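Local structure of putative glucoamylase (Bacteroides uniformis, 4GL3) at residues 24-29 with 379-384; 31-36 with 357-362; 231-236 with 282-287. The protein is a putative glucoamylase, probably a glycoside hydrolase of the six-hairpin superfamily that cleaves glycosidic bonds in carbohydrates. All coordinates share one frame; numbering follows the deposited sequence.

In the fold
Contacts 1 and 2 are neighbours, with centres about 7 Å apart, whereas contact 3 lies apart from both, its centre about 28 Å from that of contact 1 and about 34 Å from that of contact 2. Along the chain they are nested: contact 1, between helices 15-27 and 378-393, closes the widest loop, contact 2 lies inside it, and contact 3 inside both. The first two therefore bring the N-terminal helix and the loop after it against late parts of the chain, and a hydrogen bond from Gln25 NE2 to Gly357 O links the two. Contact 3 instead sets the hairpin 227-239 against helix 271-288. Helix far outweighs strand, consistent with the (alpha/alpha)6 toroid of six-hairpin glycosidases.

Contact 1. Residues 24-29 with 379-384; sequences KQTFRY and IDQGPI
Thr26 and Gln381 meet as a methyl group laid over a primary amide, their side chains crossing at about a right angle. They are also the pair whose alpha carbons are nearest across the two segments, 6.4 Å from Thr26 CA to Gln381 CA, which puts helix 15-27 close against helix 378-393. Thr26 supplies a single atom to the pairing: CG2, held anti to its own backbone N, approaches Gln381 NE2 to 3.5 Å and Gln381 CD to 3.8 Å. The same methyl, Thr26 CG2, also lies 3.6 Å from Gln381 CB, so it fits into the bend of the glutamine rather than touching its end alone. That bend comes from chi2 of -51°, which folds the amide back beside the first part of the chain and turns a flat face to the methyl. The methyl also meets the backbone of the same residue, Thr26 CG2 lying 3.5 Å from Gln381 O. Ile384, one turn on, is a looser flank, its CG2 reaching only to 4.5 Å from Thr26 OG1. Between Gln381 and Ile384 the helix is kinked at Pro383, whose ring nitrogen has no hydrogen to give to the preceding turn.

The polar ends face other partners. Thr26 OG1 is hydrogen-bonded to Val22 O in its own helix, while Gln381 NE2 makes weak hydrogen bonds to Tyr359 O and Phe361 O, linking this helix to the hairpin of contact 2. All three touching residues are buried. The chemistry implies that between these two segments the contact is van der Waals, a methyl over an amide face, while Thr26 OG1 and, weakly, Gln381 NE2 are bonded to backbone carbonyls outside them.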
loop_
_atom_site.group_PDB
_atom_site.type_symbol
_atom_site.label_atom_id
_atom_site.label_comp_id
_atom_site.label_asym_id
_atom_site.label_seq_id
_atom_site.Cartn_x
_atom_site.Cartn_y
_atom_site.Cartn_z
ATOM N N LYS A 24 9.249 14.971 0.803
ATOM C CA LYS A 24 8.614 16.268 1.020
ATOM C C LYS A 24 7.713 16.677 -0.144
ATOM O O LYS A 24 6.629 17.175 0.080
ATOM C CB LYS A 24 9.677 17.331 1.213
ATOM C CG LYS A 24 9.203 18.737 1.657
ATOM C CD LYS A 24 10.475 19.611 1.814
ATOM C CE LYS A 24 10.211 21.036 2.249
ATOM N NZ LYS A 24 9.584 21.068 3.588
ATOM N N GLN A 25 8.182 16.510 -1.376
ATOM C CA GLN A 25 7.391 16.894 -2.536
ATOM C C GLN A 25 6.158 15.987 -2.673
ATOM O O GLN A 25 5.056 16.474 -2.955
ATOM C CB GLN A 25 8.221 16.853 -3.828
ATOM C CG GLN A 25 7.590 17.635 -4.990
ATOM C CD GLN A 25 8.094 19.057 -5.068
ATOM O OE1 GLN A 25 8.558 19.619 -4.070
ATOM N NE2 GLN A 25 8.032 19.635 -6.245
ATOM N N THR A 26 6.339 14.688 -2.448
ATOM C CA THR A 26 5.256 13.722 -2.578
ATOM C C THR A 26 4.223 13.937 -1.459
ATOM O O THR A 26 3.031 13.715 -1.643
ATOM C CB THR A 26 5.821 12.269 -2.647
ATOM O OG1 THR A 26 6.913 12.223 -3.600
ATOM C CG2 THR A 26 4.745 11.244 -3.058
ATOM N N PHE A 27 4.692 14.366 -0.299
ATOM C CA PHE A 27 3.838 14.609 0.861
ATOM C C PHE A 27 2.729 15.629 0.531
ATOM O O PHE A 27 1.627 15.573 1.091
ATOM C CB PHE A 27 4.698 15.043 2.054
ATOM C CG PHE A 27 3.929 15.378 3.297
ATOM C CD1 PHE A 27 3.415 14.379 4.094
ATOM C CD2 PHE A 27 3.750 16.686 3.677
ATOM C CE1 PHE A 27 2.722 14.685 5.255
ATOM C CE2 PHE A 27 3.045 17.012 4.827
ATOM C CZ PHE A 27 2.535 16.002 5.628
ATOM N N ARG A 28 3.026 16.558 -0.365
ATOM C CA ARG A 28 2.038 17.540 -0.811
ATOM C C ARG A 28 0.729 16.874 -1.299
ATOM O O ARG A 28 -0.324 17.458 -1.149
ATOM C CB ARG A 28 2.597 18.407 -1.943
ATOM C CG ARG A 28 3.615 19.457 -1.541
ATOM C CD ARG A 28 4.318 19.966 -2.785
ATOM N NE ARG A 28 5.313 21.006 -2.556
ATOM C CZ ARG A 28 5.930 21.679 -3.530
ATOM N NH1 ARG A 28 5.673 21.409 -4.819
ATOM N NH2 ARG A 28 6.788 22.637 -3.224
ATOM N N TYR A 29 0.831 15.696 -1.917
ATOM C CA TYR A 29 -0.337 14.996 -2.438
ATOM C C TYR A 29 -1.348 14.691 -1.310
ATOM O O TYR A 29 -2.540 14.711 -1.539
ATOM C CB TYR A 29 0.064 13.697 -3.177
ATOM C CG TYR A 29 -1.082 13.053 -3.925
ATOM C CD1 TYR A 29 -1.980 12.201 -3.270
ATOM C CD2 TYR A 29 -1.310 13.330 -5.280
ATOM C CE1 TYR A 29 -3.061 11.636 -3.924
ATOM C CE2 TYR A 29 -2.404 12.763 -5.957
ATOM C CZ TYR A 29 -3.273 11.906 -5.281
ATOM O OH TYR A 29 -4.371 11.344 -5.924
ATOM N N ILE A 379 -2.326 5.703 -4.650
ATOM C CA ILE A 379 -1.798 4.372 -4.306
ATOM C C ILE A 379 -0.354 4.151 -4.809
ATOM O O ILE A 379 0.293 3.246 -4.363
ATOM C CB ILE A 379 -2.729 3.202 -4.765
ATOM C CG1 ILE A 379 -2.885 3.196 -6.291
ATOM C CG2 ILE A 379 -4.086 3.249 -3.999
ATOM C CD1 ILE A 379 -3.883 2.160 -6.864
ATOM N N ASP A 380 0.122 4.979 -5.728
ATOM C CA ASP A 380 1.529 4.958 -6.185
ATOM C C ASP A 380 2.420 5.947 -5.369
ATOM O O ASP A 380 3.574 5.634 -5.047
ATOM C CB ASP A 380 1.564 5.253 -7.684
ATOM C CG ASP A 380 0.869 4.114 -8.547
ATOM O OD1 ASP A 380 0.718 2.974 -8.067
ATOM O OD2 ASP A 380 0.537 4.349 -9.740
ATOM N N GLN A 381 1.854 7.091 -4.967
ATOM C CA GLN A 381 2.580 8.098 -4.193
ATOM C C GLN A 381 2.781 7.712 -2.717
ATOM O O GLN A 381 3.830 7.966 -2.136
ATOM C CB GLN A 381 1.892 9.468 -4.291
ATOM C CG GLN A 381 1.893 10.099 -5.691
ATOM C CD GLN A 381 3.260 10.154 -6.377
ATOM O OE1 GLN A 381 3.748 9.159 -6.956
ATOM N NE2 GLN A 381 3.802 11.320 -6.449
ATOM N N GLY A 382 1.775 7.088 -2.106
ATOM C CA GLY A 382 1.854 6.759 -0.712
ATOM C C GLY A 382 3.056 5.907 -0.349
ATOM O O GLY A 382 3.786 6.231 0.610
ATOM N N PRO A 383 3.251 4.799 -1.083
ATOM C CA PRO A 383 4.368 3.895 -0.742
ATOM C C PRO A 383 5.746 4.523 -0.930
ATOM O O PRO A 383 6.689 4.118 -0.246
ATOM C CB PRO A 383 4.157 2.672 -1.680
ATOM C CG PRO A 383 2.667 2.693 -2.005
ATOM C CD PRO A 383 2.315 4.177 -2.061
ATOM N N ILE A 384 5.866 5.493 -1.821
ATOM C CA ILE A 384 7.138 6.166 -2.012
ATOM C C ILE A 384 7.519 6.866 -0.720
ATOM O O ILE A 384 8.648 6.689 -0.256
ATOM C CB ILE A 384 7.115 7.157 -3.188
ATOM C CG1 ILE A 384 6.923 6.408 -4.511
ATOM C CG2 ILE A 384 8.394 8.004 -3.208
ATOM C CD1 ILE A 384 6.604 7.344 -5.697
#

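Contact 2. Residues 31-36 with 357-362; sequences WDFAHP and GEYGFK
Phe33 and Tyr359 carry the whole close part of this contact, ring against ring, with Tyr359 CE2 over one face of the phenylalanine. The pair is oblique: ring centroids lie 5.1 Å apart and the planes are inclined at 33°, while the two side chains cross at about a right angle. The hydroxyl end of the tyrosine comes closest, with Tyr359 OH 3.5 Å from Phe33 CD1. Nearer the backbone of the phenylalanine, Phe33 CB lies 3.8 Å from Tyr359 CE1. Phe33 reaches this position because CG stands anti to the backbone N (chi1 -174°). On the opposite side of the Tyr359 ring from Phe33 CB, Glu358 CG sits 3.7 Å above the ring plane, over its centre. Phe33 is clasped further by the stacked ring of His42 and, edge-to-face, by Tyr29.

Away from the rings the contact quickly opens. Asp32 and Glu358 are exposed, and their carboxylates approach no nearer than 6.8 Å, measured from Asp32 OD1 to Glu358 OE2; OD1 of the aspartate binds a glycerol, probably from the crystallisation liquor.

The tyrosine is presented by a type I beta turn from Gly357 to Gly360, closed by Gly357 N to Gly360 O at 2.8 Å and by Gly360 N to Gly357 O at 3.2 Å. Gln25 NE2 bonds Gly357 O and Arg28 NH1 bonds Glu358 O, joining residues just before Phe33 to the same hairpin. The chemistry implies a short-range aromatic join at the surface: ring contact and the neighbouring hydrogen bonds together join the loop to the hairpin, while the bordering carboxylates, probably charged, remain separated on its solvent side.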
loop_
_atom_site.group_PDB
_atom_site.type_symbol
_atom_site.label_atom_id
_atom_site.label_comp_id
_atom_site.label_asym_id
_atom_site.label_seq_id
_atom_site.Cartn_x
_atom_site.Cartn_y
_atom_site.Cartn_z
ATOM N N TRP A 31 -1.275 16.089 1.922
ATOM C CA TRP A 31 -1.474 17.174 2.847
ATOM C C TRP A 31 -2.218 18.319 2.142
ATOM O O TRP A 31 -3.387 18.533 2.390
ATOM C CB TRP A 31 -0.133 17.659 3.450
ATOM C CG TRP A 31 -0.373 18.637 4.517
ATOM C CD1 TRP A 31 -0.335 19.995 4.411
ATOM C CD2 TRP A 31 -0.765 18.344 5.855
ATOM N NE1 TRP A 31 -0.662 20.562 5.617
ATOM C CE2 TRP A 31 -0.932 19.561 6.517
ATOM C CE3 TRP A 31 -0.949 17.156 6.570
ATOM C CZ2 TRP A 31 -1.290 19.635 7.852
ATOM C CZ3 TRP A 31 -1.295 17.230 7.891
ATOM C CH2 TRP A 31 -1.479 18.451 8.517
ATOM N N ASP A 32 -1.525 19.039 1.274
ATOM C CA ASP A 32 -2.091 20.188 0.572
ATOM C C ASP A 32 -3.229 19.789 -0.367
ATOM O O ASP A 32 -4.179 20.494 -0.492
ATOM C CB ASP A 32 -1.007 20.888 -0.241
ATOM C CG ASP A 32 0.224 21.241 0.609
ATOM O OD1 ASP A 32 1.061 20.362 0.849
ATOM O OD2 ASP A 32 0.322 22.386 1.045
ATOM N N PHE A 33 -3.135 18.642 -1.007
ATOM C CA PHE A 33 -4.118 18.243 -2.016
ATOM C C PHE A 33 -5.264 17.329 -1.475
ATOM O O PHE A 33 -6.103 16.890 -2.240
ATOM C CB PHE A 33 -3.361 17.529 -3.144
ATOM C CG PHE A 33 -4.200 17.163 -4.359
ATOM C CD1 PHE A 33 -4.912 18.125 -5.048
ATOM C CD2 PHE A 33 -4.202 15.867 -4.842
ATOM C CE1 PHE A 33 -5.657 17.782 -6.178
ATOM C CE2 PHE A 33 -4.953 15.516 -5.958
ATOM C CZ PHE A 33 -5.669 16.474 -6.625
ATOM N N ALA A 34 -5.256 17.035 -0.180
ATOM C CA ALA A 34 -6.300 16.254 0.471
ATOM C C ALA A 34 -7.608 16.980 0.406
ATOM O O ALA A 34 -7.651 18.206 0.370
ATOM C CB ALA A 34 -5.958 15.982 1.931
ATOM N N HIS A 35 -8.706 16.228 0.386
ATOM C CA HIS A 35 -10.017 16.872 0.487
ATOM C C HIS A 35 -10.080 17.751 1.758
ATOM O O HIS A 35 -9.772 17.273 2.833
ATOM C CB HIS A 35 -11.142 15.832 0.538
ATOM C CG HIS A 35 -11.353 15.111 -0.745
ATOM N ND1 HIS A 35 -12.263 15.534 -1.699
ATOM C CD2 HIS A 35 -10.784 13.981 -1.226
ATOM C CE1 HIS A 35 -12.215 14.698 -2.722
ATOM N NE2 HIS A 35 -11.307 13.762 -2.471
ATOM N N PRO A 36 -10.511 19.008 1.644
ATOM C CA PRO A 36 -10.483 19.825 2.861
ATOM C C PRO A 36 -11.499 19.413 3.936
ATOM O O PRO A 36 -11.272 19.668 5.108
ATOM C CB PRO A 36 -10.796 21.262 2.356
ATOM C CG PRO A 36 -10.590 21.226 0.881
ATOM C CD PRO A 36 -10.866 19.798 0.450
ATOM N N GLY A 357 7.375 16.874 -10.853
ATOM C CA GLY A 357 6.500 18.062 -10.866
ATOM C C GLY A 357 5.965 18.323 -9.476
ATOM O O GLY A 357 6.583 17.944 -8.470
ATOM N N GLU A 358 4.793 18.935 -9.421
ATOM C CA GLU A 358 4.235 19.460 -8.192
ATOM C C GLU A 358 4.141 18.463 -7.034
ATOM O O GLU A 358 4.399 18.834 -5.900
ATOM C CB GLU A 358 2.858 20.046 -8.483
ATOM C CG GLU A 358 2.118 20.560 -7.258
ATOM C CD GLU A 358 2.649 21.864 -6.688
ATOM O OE1 GLU A 358 3.518 22.540 -7.316
ATOM O OE2 GLU A 358 2.145 22.223 -5.590
ATOM N N TYR A 359 3.776 17.212 -7.310
ATOM C CA TYR A 359 3.522 16.212 -6.255
ATOM C C TYR A 359 4.558 15.091 -6.287
ATOM O O TYR A 359 4.288 13.960 -5.872
ATOM C CB TYR A 359 2.093 15.632 -6.373
ATOM C CG TYR A 359 1.011 16.679 -6.232
ATOM C CD1 TYR A 359 0.864 17.383 -5.057
ATOM C CD2 TYR A 359 0.150 16.984 -7.289
ATOM C CE1 TYR A 359 -0.096 18.361 -4.910
ATOM C CE2 TYR A 359 -0.823 17.957 -7.152
ATOM C CZ TYR A 359 -0.936 18.637 -5.947
ATOM O OH TYR A 359 -1.865 19.621 -5.765
ATOM N N GLY A 360 5.740 15.405 -6.798
ATOM C CA GLY A 360 6.798 14.424 -6.919
ATOM C C GLY A 360 6.989 13.894 -8.326
ATOM O O GLY A 360 6.819 14.622 -9.322
ATOM N N PHE A 361 7.355 12.617 -8.394
ATOM C CA PHE A 361 7.432 11.881 -9.633
ATOM C C PHE A 361 6.022 11.591 -10.111
ATOM O O PHE A 361 5.185 11.055 -9.369
ATOM C CB PHE A 361 8.189 10.551 -9.487
ATOM C CG PHE A 361 9.630 10.712 -9.094
ATOM C CD1 PHE A 361 10.545 11.274 -9.966
ATOM C CD2 PHE A 361 10.057 10.326 -7.836
ATOM C CE1 PHE A 361 11.866 11.445 -9.590
ATOM C CE2 PHE A 361 11.391 10.484 -7.449
ATOM C CZ PHE A 361 12.289 11.032 -8.334
ATOM N N LYS A 362 5.810 11.879 -11.387
ATOM C CA LYS A 362 4.564 11.544 -12.025
ATOM C C LYS A 362 4.456 10.007 -12.158
ATOM O O LYS A 362 5.422 9.241 -11.909
ATOM C CB LYS A 362 4.468 12.252 -13.373
ATOM C CG LYS A 362 4.265 13.755 -13.254
ATOM C CD LYS A 362 4.779 14.416 -14.541
ATOM C CE LYS A 362 4.852 15.914 -14.445
ATOM N NZ LYS A 362 5.248 16.400 -15.778
#

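Contact 3. Residues 231-236 with 282-287; sequences EYYGIK and NRAYCI
Tyr233 lays its ring along helix 271-288, over Ala284 and across to Tyr285. Its backbone adopts the left-handed helical region (phi 50°) in a type I' beta turn from Tyr232 to Ile235, and this turn points its CB at the helix. With chi1 at -48°, CG stands beside the backbone N and the ring extends over the helix. The base of the ring meets the small side chain, Tyr233 CG lying 3.6 Å from Ala284 CB, and Ala284 C lies 4.2 Å above the Tyr233 ring plane, over its centre. At the far end Tyr233 OH comes to Tyr285 CD1 at 3.3 Å, meeting that ring at its edge, near its plane. Tyr285 has a different first torsion, CG anti to the backbone N (172°), which carries its ring away from the hairpin, where its hydroxyl bonds Asp320 OD2.

The turn itself is pinned by paired backbone bonds, including Tyr232 N to Ile235 O at 2.9 Å. It joins strands 227-232 and 235-239 of a two-stranded antiparallel sheet. Ile235 touches Ala277 and Ile281, and Tyr233 also reaches Asp288, so the hairpin end lies along helix 271-288 from Ala277 to Asp288.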
loop_
_atom_site.group_PDB
_atom_site.type_symbol
_atom_site.label_atom_id
_atom_site.label_comp_id
_atom_site.label_asym_id
_atom_site.label_seq_id
_atom_site.Cartn_x
_atom_site.Cartn_y
_atom_site.Cartn_z
ATOM N N GLU A 231 13.035 -20.670 -10.086
ATOM C CA GLU A 231 14.175 -19.781 -10.226
ATOM C C GLU A 231 13.982 -18.862 -11.451
ATOM O O GLU A 231 13.584 -19.307 -12.522
ATOM C CB GLU A 231 15.418 -20.650 -10.394
ATOM C CG GLU A 231 16.720 -19.962 -10.096
ATOM C CD GLU A 231 17.866 -20.955 -10.116
ATOM O OE1 GLU A 231 17.924 -21.761 -9.167
ATOM O OE2 GLU A 231 18.674 -20.950 -11.079
ATOM N N TYR A 232 14.247 -17.576 -11.278
ATOM C CA TYR A 232 14.187 -16.613 -12.362
ATOM C C TYR A 232 15.500 -15.812 -12.348
ATOM O O TYR A 232 15.848 -15.221 -11.317
ATOM C CB TYR A 232 12.994 -15.691 -12.162
ATOM C CG TYR A 232 11.645 -16.379 -11.988
ATOM C CD1 TYR A 232 11.226 -16.843 -10.725
ATOM C CD2 TYR A 232 10.779 -16.558 -13.060
ATOM C CE1 TYR A 232 10.000 -17.444 -10.536
ATOM C CE2 TYR A 232 9.535 -17.189 -12.878
ATOM C CZ TYR A 232 9.149 -17.629 -11.619
ATOM O OH TYR A 232 7.913 -18.263 -11.405
ATOM N N TYR A 233 16.239 -15.835 -13.454
ATOM C CA TYR A 233 17.565 -15.168 -13.515
ATOM C C TYR A 233 18.424 -15.592 -12.306
ATOM O O TYR A 233 19.078 -14.771 -11.664
ATOM C CB TYR A 233 17.414 -13.635 -13.560
ATOM C CG TYR A 233 16.406 -13.146 -14.571
ATOM C CD1 TYR A 233 16.718 -13.055 -15.944
ATOM C CD2 TYR A 233 15.137 -12.835 -14.178
ATOM C CE1 TYR A 233 15.764 -12.629 -16.869
ATOM C CE2 TYR A 233 14.184 -12.406 -15.086
ATOM C CZ TYR A 233 14.505 -12.320 -16.423
ATOM O OH TYR A 233 13.524 -11.910 -17.265
ATOM N N GLY A 234 18.392 -16.877 -11.971
ATOM C CA GLY A 234 19.222 -17.395 -10.884
ATOM C C GLY A 234 18.693 -17.086 -9.490
ATOM O O GLY A 234 19.333 -17.423 -8.525
ATOM N N ILE A 235 17.523 -16.472 -9.370
ATOM C CA ILE A 235 16.959 -16.125 -8.043
ATOM C C ILE A 235 15.697 -16.945 -7.714
ATOM O O ILE A 235 14.731 -16.963 -8.476
ATOM C CB ILE A 235 16.649 -14.611 -7.965
ATOM C CG1 ILE A 235 17.921 -13.777 -8.306
ATOM C CG2 ILE A 235 16.116 -14.228 -6.589
ATOM C CD1 ILE A 235 17.656 -12.391 -8.878
ATOM N N LYS A 236 15.698 -17.572 -6.543
ATOM C CA LYS A 236 14.611 -18.402 -6.098
ATOM C C LYS A 236 13.509 -17.467 -5.582
ATOM O O LYS A 236 13.771 -16.625 -4.711
ATOM C CB LYS A 236 15.117 -19.334 -4.989
ATOM C CG LYS A 236 14.309 -20.617 -4.794
ATOM C CD LYS A 236 14.248 -21.080 -3.331
ATOM C CE LYS A 236 13.161 -20.335 -2.555
ATOM N NZ LYS A 236 13.095 -20.677 -1.103
ATOM N N ASN A 282 12.271 -8.555 -10.728
ATOM C CA ASN A 282 11.636 -7.466 -11.499
ATOM C C ASN A 282 12.717 -6.592 -12.161
ATOM O O ASN A 282 12.701 -6.315 -13.379
ATOM C CB ASN A 282 10.714 -6.691 -10.533
ATOM C CG ASN A 282 9.742 -5.774 -11.231
ATOM O OD1 ASN A 282 10.122 -4.671 -11.651
ATOM N ND2 ASN A 282 8.454 -6.195 -11.319
ATOM N N ARG A 283 13.727 -6.241 -11.370
ATOM C CA ARG A 283 14.881 -5.535 -11.897
ATOM C C ARG A 283 15.631 -6.326 -12.957
ATOM O O ARG A 283 16.002 -5.769 -13.990
ATOM C CB ARG A 283 15.836 -5.130 -10.768
ATOM C CG ARG A 283 17.103 -4.468 -11.254
ATOM C CD ARG A 283 18.021 -4.111 -10.089
ATOM N NE ARG A 283 19.298 -3.534 -10.505
ATOM C CZ ARG A 283 20.386 -4.251 -10.777
ATOM N NH1 ARG A 283 20.354 -5.570 -10.697
ATOM N NH2 ARG A 283 21.511 -3.659 -11.121
ATOM N N ALA A 284 15.898 -7.612 -12.705
ATOM C CA ALA A 284 16.633 -8.439 -13.675
ATOM C C ALA A 284 15.857 -8.532 -14.989
ATOM O O ALA A 284 16.464 -8.498 -16.071
ATOM C CB ALA A 284 16.962 -9.851 -13.134
ATOM N N TYR A 285 14.525 -8.639 -14.905
ATOM C CA TYR A 285 13.710 -8.652 -16.113
ATOM C C TYR A 285 13.980 -7.371 -16.927
ATOM O O TYR A 285 14.187 -7.426 -18.155
ATOM C CB TYR A 285 12.209 -8.819 -15.838
ATOM C CG TYR A 285 11.384 -8.633 -17.092
ATOM C CD1 TYR A 285 11.154 -9.683 -17.952
ATOM C CD2 TYR A 285 10.930 -7.388 -17.455
ATOM C CE1 TYR A 285 10.420 -9.520 -19.116
ATOM C CE2 TYR A 285 10.229 -7.196 -18.623
ATOM C CZ TYR A 285 9.966 -8.266 -19.447
ATOM O OH TYR A 285 9.284 -8.066 -20.616
ATOM N N CYS A 286 14.017 -6.238 -16.243
ATOM C CA CYS A 286 14.182 -4.969 -16.931
ATOM C C CYS A 286 15.537 -4.856 -17.567
ATOM O O CYS A 286 15.671 -4.320 -18.693
ATOM C CB CYS A 286 13.882 -3.815 -15.971
ATOM S SG CYS A 286 12.114 -3.723 -15.483
ATOM N N ILE A 287 16.551 -5.384 -16.884
ATOM C CA ILE A 287 17.901 -5.376 -17.435
ATOM C C ILE A 287 17.972 -6.321 -18.627
ATOM O O ILE A 287 18.559 -5.979 -19.637
ATOM C CB ILE A 287 18.978 -5.734 -16.376
ATOM C CG1 ILE A 287 19.013 -4.649 -15.286
ATOM C CG2 ILE A 287 20.350 -5.931 -17.025
ATOM C CD1 ILE A 287 19.837 -5.029 -14.073
#